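Local coordinates for protein diguanylate cyclase TpbB (Pseudomonas aeruginosa, PDB 4IOB) that catalyses the condensation of two GTP molecules into the second messenger cyclic-di-GMP through its cytoplasmic GGDEF domain, the part described here, at residues 13-18 with 131-136; 28-33 with 135-140; 50-55 with 107-112; 63-68 with 97-102; 121-126 with 153-158. One frame throughout, in Å; residues are numbered along the deposited sequence.

Interaction 1: 13-18 with 131-136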
# COMPACT_ATOMS: atom_id res chain seq x y z
N ARG A 13 11.60 10.08 -1.21
CA ARG A 13 10.44 10.82 -1.68
C ARG A 13 9.59 11.31 -0.51
O ARG A 13 9.01 12.39 -0.56
CB ARG A 13 9.60 9.94 -2.60
CG ARG A 13 10.28 9.57 -3.91
CD ARG A 13 9.95 10.56 -5.01
NE ARG A 13 8.52 10.55 -5.32
CZ ARG A 13 7.99 11.10 -6.41
NH1 ARG A 13 8.76 11.70 -7.30
NH2 ARG A 13 6.68 11.04 -6.61
N LEU A 14 9.52 10.49 0.54
CA LEU A 14 8.72 10.82 1.71
C LEU A 14 9.26 12.05 2.43
O LEU A 14 8.52 13.00 2.71
CB LEU A 14 8.67 9.63 2.67
CG LEU A 14 7.79 9.78 3.92
CD1 LEU A 14 6.36 10.12 3.53
CD2 LEU A 14 7.84 8.52 4.76
N SER A 15 10.56 12.04 2.72
CA SER A 15 11.20 13.16 3.41
C SER A 15 10.90 14.48 2.70
O SER A 15 10.46 15.45 3.33
CB SER A 15 12.71 12.94 3.49
OG SER A 15 13.01 11.73 4.15
N ARG A 16 11.15 14.52 1.40
CA ARG A 16 10.94 15.72 0.60
C ARG A 16 9.47 16.08 0.46
O ARG A 16 9.10 17.26 0.50
CB ARG A 16 11.60 15.56 -0.77
CG ARG A 16 13.05 16.00 -0.81
CD ARG A 16 13.96 14.88 -1.30
NE ARG A 16 13.36 14.09 -2.37
CZ ARG A 16 13.87 12.95 -2.83
NH1 ARG A 16 14.99 12.47 -2.31
NH2 ARG A 16 13.26 12.30 -3.80
N ALA A 17 8.62 15.07 0.30
CA ALA A 17 7.18 15.29 0.22
C ALA A 17 6.67 15.86 1.54
O ALA A 17 5.76 16.68 1.56
CB ALA A 17 6.46 14.00 -0.12
N LEU A 18 7.27 15.40 2.64
CA LEU A 18 6.88 15.86 3.97
C LEU A 18 7.23 17.33 4.14
O LEU A 18 6.43 18.11 4.67
CB LEU A 18 7.57 15.01 5.04
CG LEU A 18 6.87 14.91 6.39
CD1 LEU A 18 5.46 14.36 6.22
CD2 LEU A 18 7.66 14.04 7.35
N ASP A 131 4.49 13.37 12.45
CA ASP A 131 5.11 14.56 11.88
C ASP A 131 6.37 14.24 11.08
O ASP A 131 6.90 15.10 10.37
CB ASP A 131 5.42 15.57 12.99
CG ASP A 131 5.94 14.91 14.26
OD1 ASP A 131 5.76 13.68 14.40
OD2 ASP A 131 6.51 15.62 15.11
N THR A 132 6.86 13.01 11.20
CA THR A 132 8.09 12.61 10.51
C THR A 132 7.93 11.30 9.74
O THR A 132 7.02 10.53 10.00
CB THR A 132 9.27 12.49 11.49
OG1 THR A 132 8.98 11.49 12.47
CG2 THR A 132 9.53 13.82 12.18
N PRO A 133 8.85 11.06 8.79
CA PRO A 133 8.84 9.87 7.94
C PRO A 133 8.79 8.57 8.74
O PRO A 133 7.89 7.76 8.55
CB PRO A 133 10.17 9.96 7.19
CG PRO A 133 10.48 11.42 7.16
CD PRO A 133 9.97 11.96 8.47
N ALA A 134 9.75 8.40 9.64
CA ALA A 134 9.83 7.19 10.46
C ALA A 134 8.49 6.85 11.09
O ALA A 134 7.90 5.80 10.82
CB ALA A 134 10.90 7.34 11.53
N ALA A 135 8.00 7.75 11.95
CA ALA A 135 6.74 7.53 12.66
C ALA A 135 5.58 7.29 11.71
O ALA A 135 4.76 6.40 11.93
CB ALA A 135 6.45 8.70 13.58
N LEU A 136 5.51 8.09 10.65
CA LEU A 136 4.44 7.97 9.67
C LEU A 136 4.44 6.59 9.02
O LEU A 136 3.39 6.04 8.69
CB LEU A 136 4.56 9.06 8.60
CG LEU A 136 3.30 9.37 7.80
CD1 LEU A 136 2.16 9.76 8.72
CD2 LEU A 136 3.57 10.47 6.78

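Interaction 2: 28-33 with 135-140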
# COMPACT_ATOMS: atom_id res chain seq x y z
N LEU A 28 -0.30 14.95 3.38
CA LEU A 28 0.19 13.78 2.67
C LEU A 28 -0.13 12.52 3.46
O LEU A 28 -0.26 12.56 4.68
CB LEU A 28 1.70 13.88 2.41
CG LEU A 28 2.64 13.63 3.60
CD1 LEU A 28 2.56 12.18 4.04
CD2 LEU A 28 4.06 14.00 3.22
N ALA A 29 -0.26 11.40 2.76
CA ALA A 29 -0.60 10.14 3.40
C ALA A 29 0.34 9.01 2.97
O ALA A 29 0.86 9.01 1.85
CB ALA A 29 -2.04 9.76 3.10
N VAL A 30 0.57 8.07 3.88
CA VAL A 30 1.33 6.88 3.58
C VAL A 30 0.43 5.66 3.76
O VAL A 30 -0.11 5.43 4.85
CB VAL A 30 2.56 6.73 4.50
CG1 VAL A 30 3.18 5.36 4.34
CG2 VAL A 30 3.57 7.83 4.19
N LEU A 31 0.26 4.90 2.69
CA LEU A 31 -0.55 3.69 2.73
C LEU A 31 0.34 2.45 2.67
O LEU A 31 1.26 2.38 1.87
CB LEU A 31 -1.54 3.66 1.57
CG LEU A 31 -2.83 4.47 1.66
CD1 LEU A 31 -2.54 5.93 1.98
CD2 LEU A 31 -3.61 4.33 0.37
N PHE A 32 0.04 1.48 3.53
CA PHE A 32 0.72 0.20 3.52
C PHE A 32 -0.23 -0.88 3.01
O PHE A 32 -1.34 -1.02 3.52
CB PHE A 32 1.15 -0.18 4.93
CG PHE A 32 2.58 0.11 5.22
CD1 PHE A 32 3.47 -0.93 5.46
CD2 PHE A 32 3.05 1.41 5.27
CE1 PHE A 32 4.80 -0.68 5.74
CE2 PHE A 32 4.38 1.66 5.55
CZ PHE A 32 5.26 0.62 5.78
N ILE A 33 0.21 -1.64 2.02
CA ILE A 33 -0.64 -2.68 1.45
C ILE A 33 -0.02 -4.06 1.65
O ILE A 33 1.12 -4.30 1.25
CB ILE A 33 -0.89 -2.43 -0.05
CG1 ILE A 33 -1.23 -0.95 -0.28
CG2 ILE A 33 -2.00 -3.33 -0.56
CD1 ILE A 33 -1.52 -0.61 -1.72
N ALA A 135 8.00 7.75 11.95
CA ALA A 135 6.74 7.53 12.66
C ALA A 135 5.58 7.29 11.71
O ALA A 135 4.76 6.40 11.93
CB ALA A 135 6.45 8.70 13.58
N LEU A 136 5.51 8.09 10.65
CA LEU A 136 4.44 7.97 9.67
C LEU A 136 4.44 6.59 9.02
O LEU A 136 3.39 6.04 8.69
CB LEU A 136 4.56 9.06 8.60
CG LEU A 136 3.30 9.37 7.80
CD1 LEU A 136 2.16 9.76 8.72
CD2 LEU A 136 3.57 10.47 6.78
N LEU A 137 5.64 6.03 8.84
CA LEU A 137 5.78 4.69 8.29
C LEU A 137 5.37 3.66 9.34
O LEU A 137 4.65 2.71 9.04
CB LEU A 137 7.22 4.45 7.84
CG LEU A 137 7.76 5.38 6.76
CD1 LEU A 137 9.25 5.16 6.56
CD2 LEU A 137 7.01 5.19 5.45
N HIS A 138 5.85 3.85 10.56
CA HIS A 138 5.54 2.95 11.67
C HIS A 138 4.06 2.92 11.94
O HIS A 138 3.50 1.86 12.26
CB HIS A 138 6.29 3.37 12.92
CG HIS A 138 5.90 2.59 14.16
ND1 HIS A 138 6.32 1.33 14.38
CD2 HIS A 138 5.12 2.94 15.25
CE1 HIS A 138 5.82 0.89 15.55
NE2 HIS A 138 5.09 1.88 16.08
N ASP A 139 3.41 4.07 11.81
CA ASP A 139 1.97 4.16 12.03
C ASP A 139 1.20 3.40 10.95
O ASP A 139 0.26 2.67 11.25
CB ASP A 139 1.53 5.63 12.07
CG ASP A 139 2.07 6.37 13.27
OD1 ASP A 139 2.78 5.74 14.09
OD2 ASP A 139 1.79 7.58 13.41
N ALA A 140 1.61 3.58 9.70
CA ALA A 140 0.98 2.88 8.59
C ALA A 140 1.22 1.38 8.71
O ALA A 140 0.42 0.57 8.27
CB ALA A 140 1.51 3.40 7.26

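Interaction 3: 50-55 with 107-112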
# COMPACT_ATOMS: atom_id res chain seq x y z
N GLY A 50 3.41 -16.94 -6.75
CA GLY A 50 3.41 -15.79 -5.85
C GLY A 50 3.89 -14.54 -6.55
O GLY A 50 3.31 -13.46 -6.41
N ASP A 51 4.97 -14.68 -7.31
CA ASP A 51 5.53 -13.56 -8.07
C ASP A 51 4.50 -13.02 -9.06
O ASP A 51 4.18 -11.83 -9.05
CB ASP A 51 6.79 -14.00 -8.82
CG ASP A 51 7.89 -14.45 -7.88
OD1 ASP A 51 7.79 -14.15 -6.66
OD2 ASP A 51 8.85 -15.09 -8.35
N THR A 52 3.98 -13.90 -9.91
CA THR A 52 2.98 -13.51 -10.89
C THR A 52 1.87 -12.70 -10.23
O THR A 52 1.32 -11.77 -10.82
CB THR A 52 2.36 -14.73 -11.59
OG1 THR A 52 3.40 -15.50 -12.22
CG2 THR A 52 1.36 -14.29 -12.65
N VAL A 53 1.55 -13.05 -8.98
CA VAL A 53 0.52 -12.34 -8.23
C VAL A 53 1.01 -10.96 -7.81
O VAL A 53 0.29 -9.97 -7.95
CB VAL A 53 0.08 -13.13 -6.99
CG1 VAL A 53 -0.88 -12.30 -6.15
CG2 VAL A 53 -0.57 -14.44 -7.40
N LEU A 54 2.24 -10.89 -7.29
CA LEU A 54 2.83 -9.62 -6.90
C LEU A 54 2.87 -8.66 -8.08
O LEU A 54 2.43 -7.51 -7.97
CB LEU A 54 4.24 -9.83 -6.35
CG LEU A 54 4.35 -10.52 -4.99
CD1 LEU A 54 5.80 -10.59 -4.54
CD2 LEU A 54 3.50 -9.80 -3.95
N VAL A 55 3.38 -9.13 -9.21
CA VAL A 55 3.45 -8.32 -10.42
C VAL A 55 2.07 -7.76 -10.75
O VAL A 55 1.91 -6.55 -10.92
CB VAL A 55 3.95 -9.14 -11.62
CG1 VAL A 55 3.95 -8.29 -12.88
CG2 VAL A 55 5.35 -9.69 -11.34
N ILE A 107 -7.20 -13.07 -10.35
CA ILE A 107 -5.93 -12.96 -11.07
C ILE A 107 -5.65 -14.21 -11.89
O ILE A 107 -5.52 -15.31 -11.35
CB ILE A 107 -4.75 -12.72 -10.10
CG1 ILE A 107 -4.88 -11.36 -9.42
CG2 ILE A 107 -3.43 -12.83 -10.84
CD1 ILE A 107 -3.75 -11.04 -8.47
N ARG A 108 -5.56 -14.03 -13.21
CA ARG A 108 -5.30 -15.14 -14.12
C ARG A 108 -3.82 -15.50 -14.12
O ARG A 108 -2.97 -14.67 -14.47
CB ARG A 108 -5.74 -14.77 -15.53
CG ARG A 108 -7.11 -14.12 -15.60
N LEU A 109 -3.50 -16.73 -13.72
CA LEU A 109 -2.12 -17.19 -13.71
C LEU A 109 -1.64 -17.55 -15.11
O LEU A 109 -2.39 -17.44 -16.08
CB LEU A 109 -1.95 -18.38 -12.76
CG LEU A 109 -2.07 -18.06 -11.27
CD1 LEU A 109 -1.93 -19.32 -10.43
CD2 LEU A 109 -1.02 -17.03 -10.86
N SER A 110 -0.39 -17.97 -15.21
CA SER A 110 0.23 -18.26 -16.51
C SER A 110 -0.32 -19.52 -17.16
O SER A 110 -0.17 -19.72 -18.37
CB SER A 110 1.75 -18.35 -16.37
OG SER A 110 2.30 -17.13 -15.91
N ASP A 111 -0.94 -20.39 -16.36
CA ASP A 111 -1.44 -21.66 -16.87
C ASP A 111 -2.96 -21.74 -16.87
O ASP A 111 -3.53 -22.83 -16.92
CB ASP A 111 -0.85 -22.83 -16.06
CG ASP A 111 -1.25 -22.79 -14.60
OD1 ASP A 111 -2.15 -22.00 -14.25
OD2 ASP A 111 -0.66 -23.54 -13.80
N GLY A 112 -3.61 -20.59 -16.82
CA GLY A 112 -5.07 -20.53 -16.87
C GLY A 112 -5.73 -20.54 -15.51
O GLY A 112 -6.90 -20.17 -15.38

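Interaction 4: 63-68 with 97-102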
# COMPACT_ATOMS: atom_id res chain seq x y z
N GLY A 63 -2.25 1.40 -11.41
CA GLY A 63 -3.34 1.79 -12.29
C GLY A 63 -4.46 2.51 -11.56
O GLY A 63 -5.50 2.81 -12.15
N GLN A 64 -4.25 2.78 -10.28
CA GLN A 64 -5.27 3.42 -9.46
C GLN A 64 -4.72 4.67 -8.79
O GLN A 64 -5.34 5.23 -7.89
CB GLN A 64 -5.79 2.45 -8.40
CG GLN A 64 -7.28 2.54 -8.15
CD GLN A 64 -8.09 1.98 -9.30
OE1 GLN A 64 -7.47 1.13 -10.10
NE2 GLN A 64 -9.27 2.30 -9.46
N LEU A 65 -3.55 5.11 -9.25
CA LEU A 65 -2.87 6.25 -8.63
C LEU A 65 -2.70 7.42 -9.60
O LEU A 65 -2.70 7.24 -10.82
CB LEU A 65 -1.50 5.83 -8.10
CG LEU A 65 -1.47 4.68 -7.10
CD1 LEU A 65 -0.04 4.40 -6.65
CD2 LEU A 65 -2.36 4.98 -5.90
N ARG A 66 -2.56 8.61 -9.03
CA ARG A 66 -2.27 9.80 -9.82
C ARG A 66 -0.77 9.85 -10.10
O ARG A 66 0.04 9.46 -9.26
CB ARG A 66 -2.70 11.06 -9.06
CG ARG A 66 -4.16 11.06 -8.63
CD ARG A 66 -4.45 12.18 -7.65
N GLU A 67 -0.41 10.33 -11.29
CA GLU A 67 0.99 10.39 -11.69
C GLU A 67 1.86 11.04 -10.61
O GLU A 67 3.09 10.90 -10.63
CB GLU A 67 1.14 11.14 -13.01
CG GLU A 67 0.53 10.40 -14.20
CD GLU A 67 0.43 11.27 -15.44
OE1 GLU A 67 0.31 12.50 -15.29
OE2 GLU A 67 0.49 10.71 -16.56
N SER A 68 1.22 11.73 -9.68
CA SER A 68 1.94 12.39 -8.59
C SER A 68 2.23 11.42 -7.45
O SER A 68 3.16 11.61 -6.67
CB SER A 68 1.13 13.58 -8.06
OG SER A 68 1.76 14.16 -6.93
N ASP A 97 -10.00 2.54 -0.95
CA ASP A 97 -11.21 1.83 -1.35
C ASP A 97 -11.08 1.34 -2.78
O ASP A 97 -11.45 0.20 -3.09
CB ASP A 97 -12.44 2.75 -1.22
CG ASP A 97 -12.75 3.11 0.21
OD1 ASP A 97 -12.11 2.55 1.13
OD2 ASP A 97 -13.64 3.96 0.43
N ASN A 98 -10.56 2.20 -3.65
CA ASN A 98 -10.38 1.86 -5.06
C ASN A 98 -9.36 0.75 -5.26
O ASN A 98 -9.55 -0.14 -6.09
CB ASN A 98 -9.98 3.10 -5.86
CG ASN A 98 -11.00 4.21 -5.76
OD1 ASN A 98 -12.10 4.02 -5.24
ND2 ASN A 98 -10.65 5.39 -6.27
N ILE A 99 -8.27 0.80 -4.49
CA ILE A 99 -7.23 -0.21 -4.58
C ILE A 99 -7.76 -1.58 -4.18
O ILE A 99 -7.47 -2.59 -4.82
CB ILE A 99 -6.02 0.14 -3.69
CG1 ILE A 99 -5.35 1.42 -4.19
CG2 ILE A 99 -5.03 -1.00 -3.66
CD1 ILE A 99 -4.12 1.82 -3.40
N ILE A 100 -8.55 -1.62 -3.10
CA ILE A 100 -9.12 -2.86 -2.62
C ILE A 100 -10.21 -3.38 -3.56
O ILE A 100 -10.45 -4.58 -3.64
CB ILE A 100 -9.72 -2.70 -1.21
CG1 ILE A 100 -8.62 -2.35 -0.20
CG2 ILE A 100 -10.45 -3.96 -0.78
CD1 ILE A 100 -9.12 -2.15 1.21
N ALA A 101 -10.85 -2.46 -4.27
CA ALA A 101 -11.92 -2.82 -5.20
C ALA A 101 -11.37 -3.37 -6.51
O ALA A 101 -12.06 -4.09 -7.23
CB ALA A 101 -12.81 -1.62 -5.46
N SER A 102 -10.12 -3.03 -6.82
CA SER A 102 -9.49 -3.51 -8.04
C SER A 102 -9.01 -4.95 -7.88
O SER A 102 -8.75 -5.64 -8.87
CB SER A 102 -8.31 -2.61 -8.42
OG SER A 102 -7.26 -2.70 -7.47

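Interaction 5: 121-126 with 153-158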
# COMPACT_ATOMS: atom_id res chain seq x y z
N ILE A 121 -4.84 -2.71 3.89
CA ILE A 121 -4.15 -1.43 3.85
C ILE A 121 -4.19 -0.68 5.18
O ILE A 121 -5.24 -0.59 5.82
CB ILE A 121 -4.74 -0.52 2.75
CG1 ILE A 121 -4.79 -1.26 1.41
CG2 ILE A 121 -3.92 0.76 2.62
CD1 ILE A 121 -5.43 -0.47 0.30
N GLY A 122 -3.04 -0.15 5.58
CA GLY A 122 -2.94 0.67 6.78
C GLY A 122 -2.58 2.10 6.40
O GLY A 122 -1.51 2.35 5.84
N ILE A 123 -3.46 3.04 6.72
CA ILE A 123 -3.30 4.42 6.28
C ILE A 123 -2.82 5.35 7.39
O ILE A 123 -3.47 5.50 8.42
CB ILE A 123 -4.62 4.97 5.70
CG1 ILE A 123 -5.20 3.99 4.67
CG2 ILE A 123 -4.39 6.35 5.09
CD1 ILE A 123 -6.56 4.39 4.16
N ALA A 124 -1.66 5.97 7.17
CA ALA A 124 -1.11 6.95 8.10
C ALA A 124 -1.15 8.33 7.46
O ALA A 124 -0.82 8.49 6.29
CB ALA A 124 0.30 6.57 8.49
N LEU A 125 -1.54 9.33 8.24
CA LEU A 125 -1.74 10.68 7.71
C LEU A 125 -0.80 11.72 8.31
O LEU A 125 -0.39 11.61 9.46
CB LEU A 125 -3.19 11.12 7.92
CG LEU A 125 -4.27 10.39 7.13
CD1 LEU A 125 -5.65 10.74 7.66
CD2 LEU A 125 -4.16 10.72 5.65
N TYR A 126 -0.47 12.72 7.51
CA TYR A 126 0.28 13.87 8.00
C TYR A 126 -0.57 15.14 7.87
O TYR A 126 -1.24 15.34 6.86
CB TYR A 126 1.59 14.05 7.24
CG TYR A 126 2.31 15.33 7.60
CD1 TYR A 126 3.21 15.38 8.65
CD2 TYR A 126 2.07 16.50 6.89
CE1 TYR A 126 3.86 16.55 8.99
CE2 TYR A 126 2.71 17.68 7.21
CZ TYR A 126 3.61 17.70 8.26
OH TYR A 126 4.25 18.87 8.59
N GLY A 153 -8.54 -7.71 3.69
CA GLY A 153 -9.17 -7.12 2.52
C GLY A 153 -9.83 -5.81 2.94
O GLY A 153 -10.76 -5.33 2.29
N SER A 154 -9.32 -5.24 4.02
CA SER A 154 -9.86 -3.99 4.56
C SER A 154 -8.77 -2.94 4.71
O SER A 154 -7.58 -3.26 4.77
CB SER A 154 -10.53 -4.24 5.91
OG SER A 154 -9.58 -4.68 6.88
N ARG A 155 -9.19 -1.68 4.76
CA ARG A 155 -8.28 -0.57 5.01
C ARG A 155 -8.49 -0.07 6.43
O ARG A 155 -9.59 -0.20 6.98
CB ARG A 155 -8.54 0.55 4.02
CG ARG A 155 -10.02 0.78 3.76
CD ARG A 155 -10.32 2.24 3.50
NE ARG A 155 -11.74 2.52 3.66
CZ ARG A 155 -12.37 2.52 4.83
NH1 ARG A 155 -11.71 2.25 5.95
NH2 ARG A 155 -13.67 2.77 4.88
N ARG A 156 -7.45 0.51 7.02
CA ARG A 156 -7.51 0.92 8.42
C ARG A 156 -6.67 2.17 8.68
O ARG A 156 -5.49 2.21 8.34
CB ARG A 156 -7.05 -0.23 9.32
CG ARG A 156 -6.62 0.19 10.72
CD ARG A 156 -7.81 0.37 11.65
NE ARG A 156 -7.40 0.25 13.05
CZ ARG A 156 -6.71 1.18 13.71
NH1 ARG A 156 -6.36 2.30 13.10
NH2 ARG A 156 -6.38 0.99 14.98
N LEU A 157 -7.30 3.18 9.26
CA LEU A 157 -6.59 4.41 9.62
C LEU A 157 -5.98 4.30 11.01
O LEU A 157 -6.66 3.99 11.98
CB LEU A 157 -7.53 5.61 9.56
CG LEU A 157 -7.75 6.24 8.18
CD1 LEU A 157 -8.83 7.31 8.26
CD2 LEU A 157 -6.45 6.81 7.64
N ALA A 158 -4.68 4.55 11.09
CA ALA A 158 -3.97 4.48 12.35
C ALA A 158 -4.64 5.35 13.41
O ALA A 158 -5.30 6.34 13.10
CB ALA A 158 -2.52 4.90 12.17

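Interaction 1: 13-18 with 131-136
With CG anti to the backbone N in both Leu14 (chi1 -176°) and Leu18 (chi1 -154°), the two leucines, one helical turn apart, extend their methyl groups from helix 7-23 to the ring of Pro133. Leu14 meets the start of the proline ring: its CD2 lies 3.6 Å from Pro133 CA and almost as near to CB. Leu18 takes the other end, its CD2 standing 3.3 Å from Pro133 CD. That same methyl also rests against the backbone before the proline, 3.3 Å from the carbonyl oxygen of Asp131. Ser15 adds a looser touch of its OG on Pro133 CG at 3.9 Å, while the polar bond of this hydroxyl goes to the carbonyl of Glu11. Pro133 is the first residue of helix 133-150, with Thr132 at the N-cap position, so in the GGDEF alpha/beta fold the contact sets the opening turn of one helix against the flank of another on the same side of the central sheet. Further into helix 133-150, Leu136 offers CD2 to Leu14 CD1 at 4.3 Å and, about equally far, to Leu18 CD1. Beneath these methyls lie Leu28 and Val30 of strand 27-35 and Tyr126 of strand 119-126.

Interaction 2: 28-33 with 135-140
The Phe32 ring, the one aromatic group touching across this contact, meets helix 133-150 obliquely, through CD2 and CE2. CD2 lies 3.2 Å from Ala140 CB, and the next ring atom, CE2, is 3.7 Å from the carbonyl oxygen of Leu137. The base of the side chain is held close as well, with Phe32 CB 3.5 Å from Ala140 O. The CA atoms of Ala140 and Phe32, 5.7 Å apart, are the nearest across the two segments, and the Ala140 methyl also faces the carbonyl oxygen of Val30.

Strand 27-35 is the middle strand of the five-stranded mixed sheet of the GGDEF domain, and helix 133-150 packs on one side of it. The two short axes approach to 8.0 Å and are inclined by 41°, their N-to-C directions running broadly the same way. Alternate residues Leu28, Val30 and Phe32 supply the strand's half of the interface.

Val30 divides its branches: CG2, beside the backbone N, reaches Leu136 CD2 at 3.7 Å, whereas CG1, anti to that N (chi1 169°), touches both Ala140 CB and Leu137 CD2. At the strand's start, Leu28 sends CD1 to within 3.4 Å of Leu136 CD2, the methyl that Val30 also touches. Leu14 and Leu18 of helix 7-23 close over this end of the layer, packing on Val30 and Leu28 respectively, while Phe10 and Leu14 lie against Leu137.

Interaction 3: 50-55 with 107-112
Val53 and Thr52, neighbours on helix 47-62, meet the short two-stranded antiparallel hairpin of strands 107-108 and 114-115, which is separate from the main sheet of the GGDEF domain. The first shell is made of methyl groups. Val53 CG1 lies 3.9 Å from Ile107 CD1, the two side chains crossing at about a right angle. Its other branch, CG2, is 4.3 Å from Leu109 CD2, so the valine straddles the interval between the two hairpin residues. Leu109 CD2 is shared, for Thr52 CG2 comes to 4.0 Å of it from the adjacent position on the helix.

The torsions suit these contacts. Val53 splits its branches with CG1 anti to the backbone N (chi1 174°). Thr52 has CG2 anti to that atom and OG1 beside it (chi1 -57°), which presents the methyl to Leu109 while the hydroxyl makes a weak hydrogen bond to the carbonyl of Ala48, a turn earlier. Ile107 extends CG1 and CD1 fully (chi2 -179°), carrying its terminal methyl to the valine.

Further out, Ile107 is fixed by backbone pairing with Val115 and touches Asn56 and Arg60 along the same helix; Leu109 also packs on Leu45 of helix 38-45. The side chain of Val53 is about 5 Å from that of Ser35, so the contact lies close to the magnesium-binding residues. From Leu109 to Gly112 the chain makes a type I turn, and there Ser110 OG stands 4.2 Å from Thr52 OG1.

Interaction 4: 63-68 with 97-102
Gln64 and Ile99 are the nearest backbone pair, with CA atoms 6.4 Å apart, where the irregular chain that follows helix 47-62 passes alongside residues 97-102 of helix 89-102. The aliphatic part of Gln64 does the touching. Its CG lies 3.6 Å from Asn98 CB, and the two side chains cross at about a right angle. The glutamine chain bends at chi2 (72°), keeping CD near Asn98 CB. The planes of the two amides are steeply turned against each other, and no hydrogen bond joins the segments.

One residue on, Leu65 dips inward and brings CD2 to 4.4 Å from Ile99 CD1, a loose apolar touch. It begins the buried side of the contact, since Leu65 also rests on Val81 of strand 78-86, and Ile99 on Leu119 and Ile121 of strand 119-126. The loop and helix therefore meet at the rim of the layer that packs on the central sheet of the GGDEF fold.

The hydroxyl of Ser102 is bonded within its own segment. OG, placed between the backbone N and the carbonyl carbon (chi1 67°), donates to Ile99 O at 2.7 Å, tilted 31° from the carbonyl plane. With that hydroxyl engaged there and only carbon contacts joining Leu65 to Ile99, the association of these segments rests mainly on van der Waals contact rather than on a directional polar bond.

Interaction 5: 121-126 with 153-158
Ile121 and Ile123 use both their backbone N-H and their carbonyl oxygen to pair with residues 154-158, giving four hydrogen bonds in the alternating pattern of parallel strands. Ile121 N donates to Ser154 O at 2.9 Å, and Ile121 O accepts from Arg156 N at 2.7 Å; the latter bond is bent at the hydrogen (131°). Ile123 N gives a straighter bond, 172°, to Arg156 O at 2.7 Å. Finally Ala158 N reaches Ile123 O at 3.1 Å. Three of these acceptor oxygens also have a weaker CA-H neighbour: Arg155 CA lies 3.1 Å from Ile121 O, Gly122 CA 3.4 Å from Arg156 O, and Leu157 CA 3.5 Å from Ile123 O.

The pairing closes the beta-alpha-beta unit of strand 119-126, helix 133-150 and strand 155-157, the last strand forming an edge of the sheet. On one face Leu157 CD2 packs on Ile123 CB and, at 4.0 Å, on Leu125 CD1, next to Leu93 of helix 89-102. On the other, the chain of Arg156 lies by Ile146 and Ala147 of helix 133-150.

The polar ends look elsewhere: Ser154 OG bonds to Ala151 O, and Arg155 NE forms a salt bridge with Asp97 of helix 89-102. The main-chain N-H and C=O groups of Ile121 and Ile123 are thus all satisfied by the neighbouring segment, while the charge of Arg155 is probably balanced by that aspartate, tying the edge strand to a helix.

How the interactions relate
Interactions 1, 2 and 5 form one connected set of contacts. Leu136 serves both interaction 1 and interaction 2, and Leu18 CD1 lies 3.5 Å from Tyr126 CD1, joining interaction 1 to interaction 5. Interactions 2 and 5, with centres 7 Å apart, meet through the sheet, where Val30 N lies 2.8 Å from Ala124 O in a probable hydrogen bond. Interaction 4 belongs to the other side of that sheet: Ile33 CD1 is 3.9 Å from Ile99 CD1, and the Asp97 OD1 to Arg155 NE distance of 2.6 Å links it to interaction 5. Interaction 3 stands apart, about 27 Å centre to centre from interaction 2, yet its Val53 side chain is about 7 Å from that of Asp77, a magnesium ligand and predicted proton acceptor.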